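Local coordinates for protein hydrogenase maturation protease (Wolinella succinogenes, PDB 3PU6) that probably acts as an endopeptidase in the maturation of hydrogenase, helping to activate that enzyme, at residues Ile97-Leu100 with Arg101-Ser105; Ser46-Gly49 with Lys50-Glu53; Val20-Ala23 with Leu24-Val28; Ser133-Val136 with Ala137-Arg140. One frame throughout, in Å; residues are numbered along the deposited sequence.

Interaction 1. Residues Ile97-Leu100 with Arg101-Ser105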
ATOM      1  N   ILE A  97      -6.892   8.656  -0.214  1.00 44.89           N
ATOM      2  CA  ILE A  97      -7.438   7.951   0.927  1.00 44.61           C
ATOM      3  C   ILE A  97      -8.919   8.234   1.161  1.00 44.16           C
ATOM      4  O   ILE A  97      -9.660   7.336   1.544  1.00 44.55           O
ATOM      5  CB  ILE A  97      -6.666   8.301   2.195  1.00 43.67           C
ATOM      6  CG1 ILE A  97      -5.302   7.615   2.183  1.00 42.69           C
ATOM      7  CG2 ILE A  97      -7.463   7.909   3.410  1.00 42.24           C
ATOM      8  CD1 ILE A  97      -4.363   8.143   3.252  1.00 42.98           C
ATOM      9  N   SER A  98      -9.351   9.475   0.965  1.00 44.33           N
ATOM     10  CA  SER A  98     -10.749   9.814   1.233  1.00 44.07           C
ATOM     11  C   SER A  98     -11.639   9.332   0.105  1.00 43.68           C
ATOM     12  O   SER A  98     -12.840   9.150   0.281  1.00 43.44           O
ATOM     13  CB  SER A  98     -10.948  11.311   1.490  1.00 44.48           C
ATOM     14  OG  SER A  98     -10.311  12.095   0.502  1.00 47.45           O
ATOM     15  N   TYR A  99     -11.045   9.105  -1.055  1.00 43.78           N
ATOM     16  CA  TYR A  99     -11.803   8.521  -2.131  1.00 42.76           C
ATOM     17  C   TYR A  99     -12.064   7.061  -1.807  1.00 42.80           C
ATOM     18  O   TYR A  99     -13.190   6.576  -1.935  1.00 41.57           O
ATOM     19  CB  TYR A  99     -11.071   8.621  -3.457  1.00 41.60           C
ATOM     20  CG  TYR A  99     -11.816   7.869  -4.514  1.00 42.18           C
ATOM     21  CD1 TYR A  99     -11.345   6.649  -4.988  1.00 43.54           C
ATOM     22  CD2 TYR A  99     -13.036   8.345  -5.000  1.00 42.23           C
ATOM     23  CE1 TYR A  99     -12.055   5.931  -5.957  1.00 43.13           C
ATOM     24  CE2 TYR A  99     -13.753   7.641  -5.967  1.00 42.55           C
ATOM     25  CZ  TYR A  99     -13.257   6.433  -6.438  1.00 44.35           C
ATOM     26  OH  TYR A  99     -13.956   5.720  -7.383  1.00 46.90           O
ATOM     27  N   LEU A 100     -11.010   6.367  -1.388  1.00 42.41           N
ATOM     28  CA  LEU A 100     -11.096   4.939  -1.102  1.00 41.09           C
ATOM     29  C   LEU A 100     -12.095   4.648   0.017  1.00 40.56           C
ATOM     30  O   LEU A 100     -12.874   3.700  -0.070  1.00 40.18           O
ATOM     31  CB  LEU A 100      -9.721   4.380  -0.747  1.00 39.71           C
ATOM     32  CG  LEU A 100      -8.619   4.635  -1.772  1.00 40.85           C
ATOM     33  CD1 LEU A 100      -7.274   4.230  -1.198  1.00 39.62           C
ATOM     34  CD2 LEU A 100      -8.903   3.918  -3.091  1.00 39.34           C
ATOM     35  N   ARG A 101     -12.080   5.479   1.053  1.00 40.21           N
ATOM     36  CA  ARG A 101     -13.001   5.323   2.161  1.00 40.41           C
ATOM     37  C   ARG A 101     -14.426   5.395   1.660  1.00 40.73           C
ATOM     38  O   ARG A 101     -15.340   4.861   2.287  1.00 41.00           O
ATOM     39  CB  ARG A 101     -12.794   6.411   3.205  1.00 41.16           C
ATOM     40  CG  ARG A 101     -11.444   6.416   3.852  1.00 41.71           C
ATOM     41  CD  ARG A 101     -11.287   7.656   4.742  1.00 44.94           C
ATOM     42  NE  ARG A 101     -11.751   7.466   6.114  1.00 42.70           N
ATOM     43  CZ  ARG A 101     -12.933   7.861   6.577  1.00 43.99           C
ATOM     44  NH1 ARG A 101     -13.797   8.470   5.780  1.00 44.12           N
ATOM     45  NH2 ARG A 101     -13.256   7.641   7.844  1.00 44.15           N
ATOM     46  N   GLY A 102     -14.610   6.079   0.536  1.00 40.71           N
ATOM     47  CA  GLY A 102     -15.923   6.238  -0.053  1.00 39.78           C
ATOM     48  C   GLY A 102     -16.331   5.021  -0.848  1.00 40.60           C
ATOM     49  O   GLY A 102     -17.504   4.691  -0.924  1.00 41.17           O
ATOM     50  N   ILE A 103     -15.359   4.357  -1.457  1.00 40.88           N
ATOM     51  CA  ILE A 103     -15.617   3.078  -2.089  1.00 41.70           C
ATOM     52  C   ILE A 103     -15.817   1.998  -1.024  1.00 41.41           C
ATOM     53  O   ILE A 103     -16.669   1.121  -1.164  1.00 41.18           O
ATOM     54  CB  ILE A 103     -14.424   2.601  -2.936  1.00 42.76           C
ATOM     55  CG1 ILE A 103     -14.063   3.566  -4.041  1.00 39.90           C
ATOM     56  CG2 ILE A 103     -14.706   1.225  -3.569  1.00 42.40           C
ATOM     57  CD1 ILE A 103     -13.071   2.913  -4.963  1.00 40.90           C
ATOM     58  N   CYS A 104     -15.012   2.074   0.034  1.00 41.54           N
ATOM     59  CA  CYS A 104     -14.846   0.974   0.980  1.00 40.33           C
ATOM     60  C   CYS A 104     -14.696   1.443   2.417  1.00 41.86           C
ATOM     61  O   CYS A 104     -13.914   2.343   2.696  1.00 41.61           O
ATOM     62  CB  CYS A 104     -13.586   0.214   0.614  1.00 38.28           C
ATOM     63  SG  CYS A 104     -13.415  -1.287   1.491  1.00 37.74           S
ATOM     64  N   SER A 105     -15.420   0.813   3.335  1.00 43.98           N
ATOM     65  CA  SER A 105     -15.318   1.148   4.761  1.00 44.01           C
ATOM     66  C   SER A 105     -13.994   0.674   5.385  1.00 44.13           C
ATOM     67  O   SER A 105     -13.299   1.450   6.063  1.00 43.20           O
ATOM     68  CB  SER A 105     -16.493   0.546   5.527  1.00 46.90           C
ATOM     69  OG  SER A 105     -16.493  -0.867   5.410  1.00 49.00           O
TER
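Tyr99 and Ile103 meet one turn apart on helix 94-103, where the isoleucine's CD1 lies against the phenol with Tyr99 CE1 3.3 Å from Ile103 CD1. The methyl arrives obliquely, and Ile103 CG1 follows behind it, 3.6 Å from Tyr99 CE1. With CG anti to the backbone N (chi1 174°), the tyrosine ring sits beside its own carbonyl carbon and leans along the helix toward Ile103. On another side of the helix, Arg101 lays its aliphatic part over the preceding turn: Arg101 CG is 3.1 Å from Ile97 O. The chain then bends at chi3, and its NE bonds to Leu78 O while the guanidinium makes a cation-pi contact with Tyr84.

Beneath these side chains, Tyr99 O accepts from both Gly102 N and Ile103 N. Cys104 N to Leu100 O, 2.7 Å, closes the last turn just as Cys104 leaves helical angles. Beyond the turn, Phe48 stacks on the Tyr99 ring, and an alanine at Tyr99 would probably remove the ring that Ile103 CD1 lies against on this side and leave Phe48 without its stacking partner. The arrangement is that of the C-terminal end of an amphipathic helix packed on the sheet of an alpha/beta fold.

Interaction 2. Residues Ser46-Gly49 with Lys50-Glu53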
ATOM      1  N   SER A  46      -5.644   6.079 -11.568  1.00 37.99           N
ATOM      2  CA  SER A  46      -5.864   5.239 -12.717  1.00 38.79           C
ATOM      3  C   SER A  46      -6.529   3.914 -12.321  1.00 40.49           C
ATOM      4  O   SER A  46      -6.972   3.162 -13.186  1.00 41.21           O
ATOM      5  CB  SER A  46      -4.542   4.944 -13.410  1.00 39.59           C
ATOM      6  OG  SER A  46      -4.012   3.710 -12.946  1.00 41.39           O
ATOM      7  N   GLU A  47      -6.589   3.616 -11.024  1.00 39.91           N
ATOM      8  CA  GLU A  47      -7.152   2.346 -10.563  1.00 39.06           C
ATOM      9  C   GLU A  47      -8.558   2.437  -9.978  1.00 39.65           C
ATOM     10  O   GLU A  47      -9.100   1.431  -9.539  1.00 40.50           O
ATOM     11  CB  GLU A  47      -6.247   1.683  -9.531  1.00 38.17           C
ATOM     12  CG  GLU A  47      -4.837   1.471  -9.991  1.00 38.43           C
ATOM     13  CD  GLU A  47      -4.768   0.605 -11.206  1.00 39.34           C
ATOM     14  OE1 GLU A  47      -5.024  -0.610 -11.076  1.00 41.08           O
ATOM     15  OE2 GLU A  47      -4.453   1.134 -12.293  1.00 40.57           O
ATOM     16  N   PHE A  48      -9.159   3.620  -9.965  1.00 39.67           N
ATOM     17  CA  PHE A  48     -10.458   3.760  -9.322  1.00 40.30           C
ATOM     18  C   PHE A  48     -11.550   3.006 -10.054  1.00 40.61           C
ATOM     19  O   PHE A  48     -12.492   2.517  -9.440  1.00 41.53           O
ATOM     20  CB  PHE A  48     -10.860   5.219  -9.197  1.00 40.02           C
ATOM     21  CG  PHE A  48      -9.943   6.014  -8.359  1.00 41.90           C
ATOM     22  CD1 PHE A  48      -9.015   5.380  -7.548  1.00 40.85           C
ATOM     23  CD2 PHE A  48     -10.016   7.396  -8.351  1.00 41.49           C
ATOM     24  CE1 PHE A  48      -8.165   6.106  -6.772  1.00 40.55           C
ATOM     25  CE2 PHE A  48      -9.174   8.126  -7.576  1.00 40.52           C
ATOM     26  CZ  PHE A  48      -8.246   7.484  -6.778  1.00 41.53           C
ATOM     27  N   GLY A  49     -11.433   2.930 -11.369  1.00 38.84           N
ATOM     28  CA  GLY A  49     -12.469   2.314 -12.155  1.00 40.27           C
ATOM     29  C   GLY A  49     -12.653   0.882 -11.727  1.00 39.20           C
ATOM     30  O   GLY A  49     -13.744   0.485 -11.326  1.00 38.13           O
ATOM     31  N   LYS A  50     -11.565   0.120 -11.817  1.00 38.54           N
ATOM     32  CA  LYS A  50     -11.518  -1.265 -11.380  1.00 39.27           C
ATOM     33  C   LYS A  50     -11.982  -1.423  -9.937  1.00 40.20           C
ATOM     34  O   LYS A  50     -12.611  -2.425  -9.573  1.00 38.39           O
ATOM     35  CB  LYS A  50     -10.090  -1.787 -11.466  1.00 42.11           C
ATOM     36  CG  LYS A  50      -9.330  -1.410 -12.707  1.00 42.76           C
ATOM     37  CD  LYS A  50      -7.982  -2.100 -12.684  1.00 46.83           C
ATOM     38  CE  LYS A  50      -7.353  -2.132 -14.065  1.00 54.27           C
ATOM     39  NZ  LYS A  50      -6.192  -3.075 -14.131  1.00 60.54           N
ATOM     40  N   LEU A  51     -11.625  -0.441  -9.117  1.00 38.32           N
ATOM     41  CA  LEU A  51     -11.994  -0.451  -7.729  1.00 38.16           C
ATOM     42  C   LEU A  51     -13.494  -0.305  -7.520  1.00 39.08           C
ATOM     43  O   LEU A  51     -14.076  -1.060  -6.754  1.00 38.92           O
ATOM     44  CB  LEU A  51     -11.232   0.624  -6.961  1.00 40.71           C
ATOM     45  CG  LEU A  51      -9.769   0.289  -6.647  1.00 41.82           C
ATOM     46  CD1 LEU A  51      -9.069   1.478  -5.977  1.00 38.47           C
ATOM     47  CD2 LEU A  51      -9.657  -0.976  -5.795  1.00 38.84           C
ATOM     48  N   ARG A  52     -14.126   0.666  -8.169  1.00 38.94           N
ATOM     49  CA  ARG A  52     -15.568   0.807  -8.023  1.00 38.88           C
ATOM     50  C   ARG A  52     -16.212  -0.507  -8.428  1.00 40.66           C
ATOM     51  O   ARG A  52     -17.130  -1.009  -7.778  1.00 40.08           O
ATOM     52  CB  ARG A  52     -16.114   1.899  -8.930  1.00 40.72           C
ATOM     53  CG  ARG A  52     -15.615   3.306  -8.659  1.00 45.04           C
ATOM     54  CD  ARG A  52     -16.043   4.269  -9.788  1.00 43.90           C
ATOM     55  NE  ARG A  52     -15.229   5.491  -9.786  1.00 48.37           N
ATOM     56  CZ  ARG A  52     -14.528   5.944 -10.826  1.00 49.19           C
ATOM     57  NH1 ARG A  52     -14.565   5.281 -11.978  1.00 49.27           N
ATOM     58  NH2 ARG A  52     -13.808   7.069 -10.726  1.00 44.95           N
ATOM     59  N   GLU A  53     -15.687  -1.057  -9.515  1.00 40.13           N
ATOM     60  CA  GLU A  53     -16.295  -2.149 -10.238  1.00 38.22           C
ATOM     61  C   GLU A  53     -16.185  -3.469  -9.478  1.00 41.34           C
ATOM     62  O   GLU A  53     -17.017  -4.370  -9.631  1.00 44.15           O
ATOM     63  CB  GLU A  53     -15.613  -2.259 -11.599  1.00 38.33           C
ATOM     64  CG  GLU A  53     -16.285  -3.216 -12.564  1.00 40.15           C
ATOM     65  CD  GLU A  53     -17.751  -2.886 -12.806  1.00 40.63           C
ATOM     66  OE1 GLU A  53     -18.111  -1.686 -12.882  1.00 39.04           O
ATOM     67  OE2 GLU A  53     -18.545  -3.843 -12.927  1.00 41.85           O
TER
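Glu47 and Lys50 lie side by side and point the same way, the carboxylate oxygen Glu47 OE1 resting 3.7 Å from Lys50 CD. Their charged ends stay apart, Glu47 OE1 being 4.1 Å from Lys50 NZ, beyond a salt bridge, so any attraction is probably modest. The other oxygen is satisfied from its own side of the turn: Glu47 OE2 accepts from Ser46 OG at 2.7 Å through its anti lone pair, the one turned away from OE1. A bend at chi2 (-60°) curls the glutamate and brings its carboxylate back to the serine. A leucine in place of Glu47 would probably deprive Ser46 OG of this acceptor and Lys50 of the nearby negative charge.

The residues mark the passage from a 3-10 segment at Ser46-Glu47 into helix 48-54, whose inner face turns to helix 94-103 and to strands 35-41 and 5-10. Three i to i+4 bonds build the first turns: Leu51 N to Glu47 O, Arg52 N to Phe48 O at 2.8 Å, and Glu53 N to Gly49 O. Leu51 CG also sits over the first acceptor, 3.2 Å from Glu47 O.

Arg52 runs extended from CG to NE and returns its guanidinium to the start of the helix, where Phe48 CB lies over one face, offset toward the rim, 3.8 Å from Arg52 NH2. That NH2 also comes near the edge of the Phe48 ring, while Arg52 NE makes a weak hydrogen bond to Tyr99 OH.

Interaction 3. Residues Val20-Ala23 with Leu24-Val28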
ATOM      1  N   VAL A  20       9.162   0.798  -2.941  1.00 28.63           N
ATOM      2  CA  VAL A  20       9.075  -0.261  -1.951  1.00 30.15           C
ATOM      3  C   VAL A  20       7.697  -0.894  -1.949  1.00 30.68           C
ATOM      4  O   VAL A  20       7.594  -2.119  -1.889  1.00 30.37           O
ATOM      5  CB  VAL A  20       9.470   0.201  -0.495  1.00 30.44           C
ATOM      6  CG1 VAL A  20       8.389   1.099   0.132  1.00 28.30           C
ATOM      7  CG2 VAL A  20       9.769  -0.996   0.386  1.00 26.22           C
ATOM      8  N   ALA A  21       6.652  -0.065  -2.020  1.00 29.35           N
ATOM      9  CA  ALA A  21       5.287  -0.577  -2.026  1.00 29.75           C
ATOM     10  C   ALA A  21       4.954  -1.340  -3.321  1.00 31.70           C
ATOM     11  O   ALA A  21       4.051  -2.164  -3.338  1.00 32.20           O
ATOM     12  CB  ALA A  21       4.292   0.525  -1.778  1.00 29.19           C
ATOM     13  N   ILE A  22       5.680  -1.068  -4.398  1.00 31.12           N
ATOM     14  CA  ILE A  22       5.524  -1.839  -5.614  1.00 32.47           C
ATOM     15  C   ILE A  22       6.132  -3.199  -5.350  1.00 33.79           C
ATOM     16  O   ILE A  22       5.579  -4.236  -5.729  1.00 35.30           O
ATOM     17  CB  ILE A  22       6.231  -1.202  -6.847  1.00 33.57           C
ATOM     18  CG1 ILE A  22       5.801   0.249  -7.059  1.00 31.34           C
ATOM     19  CG2 ILE A  22       5.943  -2.011  -8.076  1.00 33.74           C
ATOM     20  CD1 ILE A  22       4.345   0.435  -7.013  1.00 32.00           C
ATOM     21  N   ALA A  23       7.280  -3.203  -4.690  1.00 32.90           N
ATOM     22  CA  ALA A  23       7.915  -4.460  -4.334  1.00 32.73           C
ATOM     23  C   ALA A  23       6.959  -5.329  -3.483  1.00 34.82           C
ATOM     24  O   ALA A  23       6.715  -6.502  -3.781  1.00 36.85           O
ATOM     25  CB  ALA A  23       9.208  -4.195  -3.623  1.00 31.06           C
ATOM     26  N   LEU A  24       6.395  -4.735  -2.439  1.00 34.23           N
ATOM     27  CA  LEU A  24       5.459  -5.445  -1.587  1.00 34.50           C
ATOM     28  C   LEU A  24       4.323  -6.045  -2.397  1.00 34.27           C
ATOM     29  O   LEU A  24       3.869  -7.137  -2.112  1.00 34.67           O
ATOM     30  CB  LEU A  24       4.893  -4.503  -0.528  1.00 32.34           C
ATOM     31  CG  LEU A  24       3.773  -5.074   0.334  1.00 32.98           C
ATOM     32  CD1 LEU A  24       4.306  -6.153   1.266  1.00 33.22           C
ATOM     33  CD2 LEU A  24       3.114  -3.966   1.108  1.00 31.75           C
ATOM     34  N   GLY A  25       3.873  -5.312  -3.403  1.00 33.90           N
ATOM     35  CA  GLY A  25       2.745  -5.717  -4.213  1.00 34.63           C
ATOM     36  C   GLY A  25       3.050  -7.016  -4.907  1.00 37.08           C
ATOM     37  O   GLY A  25       2.218  -7.902  -4.976  1.00 38.09           O
ATOM     38  N   ARG A  26       4.268  -7.131  -5.406  1.00 37.09           N
ATOM     39  CA  ARG A  26       4.685  -8.335  -6.083  1.00 37.79           C
ATOM     40  C   ARG A  26       4.747  -9.518  -5.140  1.00 39.77           C
ATOM     41  O   ARG A  26       4.558 -10.653  -5.563  1.00 41.69           O
ATOM     42  CB  ARG A  26       6.047  -8.127  -6.726  1.00 38.47           C
ATOM     43  CG  ARG A  26       6.013  -7.143  -7.853  1.00 38.75           C
ATOM     44  CD  ARG A  26       7.346  -7.045  -8.565  1.00 40.91           C
ATOM     45  NE  ARG A  26       7.215  -6.228  -9.772  1.00 44.57           N
ATOM     46  CZ  ARG A  26       7.602  -4.957  -9.873  1.00 43.39           C
ATOM     47  NH1 ARG A  26       8.170  -4.349  -8.838  1.00 40.26           N
ATOM     48  NH2 ARG A  26       7.429  -4.299 -11.015  1.00 43.60           N
ATOM     49  N   LEU A  27       5.031  -9.260  -3.866  1.00 39.39           N
ATOM     50  CA  LEU A  27       5.130 -10.342  -2.887  1.00 40.41           C
ATOM     51  C   LEU A  27       3.757 -10.921  -2.593  1.00 40.62           C
ATOM     52  O   LEU A  27       3.583 -12.136  -2.565  1.00 41.24           O
ATOM     53  CB  LEU A  27       5.808  -9.878  -1.597  1.00 38.66           C
ATOM     54  CG  LEU A  27       7.248  -9.386  -1.743  1.00 39.43           C
ATOM     55  CD1 LEU A  27       7.789  -8.855  -0.407  1.00 35.72           C
ATOM     56  CD2 LEU A  27       8.129 -10.483  -2.301  1.00 37.49           C
ATOM     57  N   VAL A  28       2.786 -10.036  -2.387  1.00 40.18           N
ATOM     58  CA  VAL A  28       1.422 -10.446  -2.076  1.00 42.07           C
ATOM     59  C   VAL A  28       0.858 -11.203  -3.270  1.00 43.07           C
ATOM     60  O   VAL A  28       0.117 -12.175  -3.131  1.00 43.39           O
ATOM     61  CB  VAL A  28       0.528  -9.217  -1.724  1.00 39.30           C
ATOM     62  CG1 VAL A  28      -0.951  -9.593  -1.678  1.00 39.97           C
ATOM     63  CG2 VAL A  28       0.962  -8.611  -0.407  1.00 37.64           C
TER
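Ile22 and Arg26, one turn apart on helix 20-31, cross at a slant, with the isoleucine's CG2 methyl set obliquely against the guanidinium end of the arginine. The side chains come closest at Ile22 CG2 and Arg26 NH1, 3.3 Å apart, and Arg26 CZ follows at 3.8 Å from the same Ile22 CG2. Ile22 CG2 stands anti to the backbone N, beside the carbonyl carbon, which carries this branch up the helix toward Arg26, while CG1 takes the place beside the N. Arg26 itself is extended from CG to NE, and its arm turns back toward the start of the helix; there NH1 forms a salt bridge with Glu13. The methyl therefore packs against a guanidinium that the salt bridge to Glu13 is likely to hold in place.

Nearer the backbone, Arg26 CG rests 3.6 Å from Ile22 O. Leu27 does likewise one residue on, its CG lying 3.6 Å from Ala23 O. Both carbonyls also serve the helix ladder, in which Leu24 N, Gly25 N, Arg26 N and Leu27 N bond to the oxygens of Val20, Ala21, Ile22 and Ala23.

The helix is the crossover of a beta-alpha-beta unit between strands 5-10 and 35-41. Ile22 packs against strand 35-41 on Phe39 and Tyr41, Val28 against the same strand on Trp35 and Val37, and Ala21 reaches Ala62 on strand 58-66. Leu24 joins that strand to the neighbouring helix 128-147, touching both Ala62 and Ala137.

Interaction 4. Residues Ser133-Val136 with Ala137-Arg140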
ATOM      1  N   SER A 133      12.315  -4.011   4.711  1.00 33.23           N
ATOM      2  CA  SER A 133      11.049  -3.356   5.055  1.00 31.73           C
ATOM      3  C   SER A 133       9.845  -3.914   4.310  1.00 31.72           C
ATOM      4  O   SER A 133       8.761  -4.022   4.874  1.00 31.55           O
ATOM      5  CB  SER A 133      11.137  -1.860   4.772  1.00 31.84           C
ATOM      6  OG  SER A 133      12.003  -1.218   5.683  1.00 33.22           O
ATOM      7  N   ALA A 134      10.030  -4.236   3.031  1.00 31.39           N
ATOM      8  CA  ALA A 134       8.953  -4.792   2.218  1.00 31.06           C
ATOM      9  C   ALA A 134       8.555  -6.189   2.708  1.00 31.97           C
ATOM     10  O   ALA A 134       7.377  -6.508   2.796  1.00 31.98           O
ATOM     11  CB  ALA A 134       9.345  -4.821   0.755  1.00 30.00           C
ATOM     12  N   PHE A 135       9.541  -7.011   3.043  1.00 32.49           N
ATOM     13  CA  PHE A 135       9.261  -8.314   3.637  1.00 32.70           C
ATOM     14  C   PHE A 135       8.585  -8.218   4.990  1.00 33.02           C
ATOM     15  O   PHE A 135       7.665  -8.979   5.273  1.00 34.80           O
ATOM     16  CB  PHE A 135      10.514  -9.181   3.694  1.00 33.28           C
ATOM     17  CG  PHE A 135      10.876  -9.769   2.365  1.00 34.75           C
ATOM     18  CD1 PHE A 135      10.215 -10.890   1.890  1.00 34.41           C
ATOM     19  CD2 PHE A 135      11.833  -9.168   1.565  1.00 34.48           C
ATOM     20  CE1 PHE A 135      10.526 -11.419   0.666  1.00 35.89           C
ATOM     21  CE2 PHE A 135      12.144  -9.690   0.338  1.00 33.89           C
ATOM     22  CZ  PHE A 135      11.492 -10.819  -0.113  1.00 35.40           C
ATOM     23  N   VAL A 136       9.022  -7.268   5.808  1.00 31.50           N
ATOM     24  CA  VAL A 136       8.354  -6.982   7.071  1.00 31.48           C
ATOM     25  C   VAL A 136       6.904  -6.541   6.847  1.00 32.52           C
ATOM     26  O   VAL A 136       5.999  -6.916   7.601  1.00 33.52           O
ATOM     27  CB  VAL A 136       9.131  -5.908   7.869  1.00 31.69           C
ATOM     28  CG1 VAL A 136       8.291  -5.354   9.002  1.00 30.73           C
ATOM     29  CG2 VAL A 136      10.442  -6.472   8.384  1.00 28.53           C
ATOM     30  N   ALA A 137       6.696  -5.755   5.791  1.00 33.33           N
ATOM     31  CA  ALA A 137       5.365  -5.304   5.374  1.00 33.38           C
ATOM     32  C   ALA A 137       4.475  -6.453   4.853  1.00 34.14           C
ATOM     33  O   ALA A 137       3.264  -6.468   5.078  1.00 33.75           O
ATOM     34  CB  ALA A 137       5.486  -4.199   4.328  1.00 31.28           C
ATOM     35  N   LEU A 138       5.083  -7.404   4.148  1.00 34.07           N
ATOM     36  CA  LEU A 138       4.402  -8.612   3.745  1.00 33.95           C
ATOM     37  C   LEU A 138       3.899  -9.298   5.008  1.00 36.32           C
ATOM     38  O   LEU A 138       2.758  -9.758   5.080  1.00 37.40           O
ATOM     39  CB  LEU A 138       5.380  -9.509   3.013  1.00 34.60           C
ATOM     40  CG  LEU A 138       4.839 -10.804   2.419  1.00 36.80           C
ATOM     41  CD1 LEU A 138       3.642 -10.563   1.509  1.00 37.00           C
ATOM     42  CD2 LEU A 138       5.962 -11.473   1.675  1.00 37.32           C
ATOM     43  N   GLY A 139       4.760  -9.341   6.017  1.00 35.95           N
ATOM     44  CA  GLY A 139       4.413  -9.927   7.290  1.00 35.56           C
ATOM     45  C   GLY A 139       3.081  -9.410   7.777  1.00 38.43           C
ATOM     46  O   GLY A 139       2.185 -10.192   8.112  1.00 38.50           O
ATOM     47  N   ARG A 140       2.942  -8.085   7.799  1.00 37.02           N
ATOM     48  CA  ARG A 140       1.745  -7.451   8.352  1.00 36.13           C
ATOM     49  C   ARG A 140       0.488  -7.673   7.514  1.00 35.17           C
ATOM     50  O   ARG A 140      -0.623  -7.681   8.046  1.00 34.57           O
ATOM     51  CB  ARG A 140       1.991  -5.958   8.584  1.00 37.09           C
ATOM     52  CG  ARG A 140       3.370  -5.664   9.163  1.00 37.19           C
ATOM     53  CD  ARG A 140       3.516  -6.206  10.580  1.00 38.49           C
ATOM     54  NE  ARG A 140       2.607  -5.516  11.495  1.00 40.54           N
ATOM     55  CZ  ARG A 140       2.818  -4.296  11.992  1.00 41.74           C
ATOM     56  NH1 ARG A 140       3.923  -3.615  11.669  1.00 38.23           N
ATOM     57  NH2 ARG A 140       1.924  -3.751  12.817  1.00 41.31           N
TER
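Phe135 spreads its ring beside Leu138, three residues on along helix 128-147, with Phe135 CD1 4.3 Å from Leu138 CD2. The methyl comes to the ring obliquely, and the touch is loose. With CG anti to the backbone N (chi1 -176°), Leu138 brings CD2 to the Phe135 ring, while the side chain also packs on helix 20-31.

At the other end of the stretch Arg140 touches the previous turn with the root of its side chain, Arg140 CG 3.3 Å from Val136 O, before bends at chi2 and chi3. The same oxygen accepts from Arg140 N at 3.3 Å. Three shorter bonds precede it: Ala137 N to Ser133 O and Leu138 N to Ala134 O are both 2.8 Å, and Gly139 N reaches Phe135 O at 3.0 Å. Ala137 CB packs close to the first of these acceptors, 3.3 Å from Ser133 O. The serine's hydroxyl looks the other way along the helix, bonding to Gly129 O.

Helix 128-147 packs on strands 73-77 and 106-114 of the sheet, beside helix 20-31. Ala137 and Leu138 lean on Leu24, Leu27 and Val28 of that helix, whereas Val136, Ala137 and Arg140 rest on Ile73 of strand 73-77, and Ser133 and Ala137 on Ile112 of strand 106-114.

In the fold
The four contacts fall into two touching pairs. Interactions 1 and 2, with centres 12 Å apart, bring helices 94-103 and 48-54 together, Ile103 CD1 lying 3.6 Å from Leu51 CB and Leu100 CD2 3.8 Å from Leu51 CD1. Interactions 3 and 4, with centres 9 Å apart, do the same for helices 20-31 and 128-147, where Leu27 CB is 3.6 Å from Leu138 CD2. Between the pairs there is no touch: interactions 2 and 3 come within about 10 Å at their nearest atoms, interactions 1 and 4 within about 16 Å. Interaction 1 lies across the chain's centre from both 3 and 4, consistent with helices packed on the two faces of the mixed sheet.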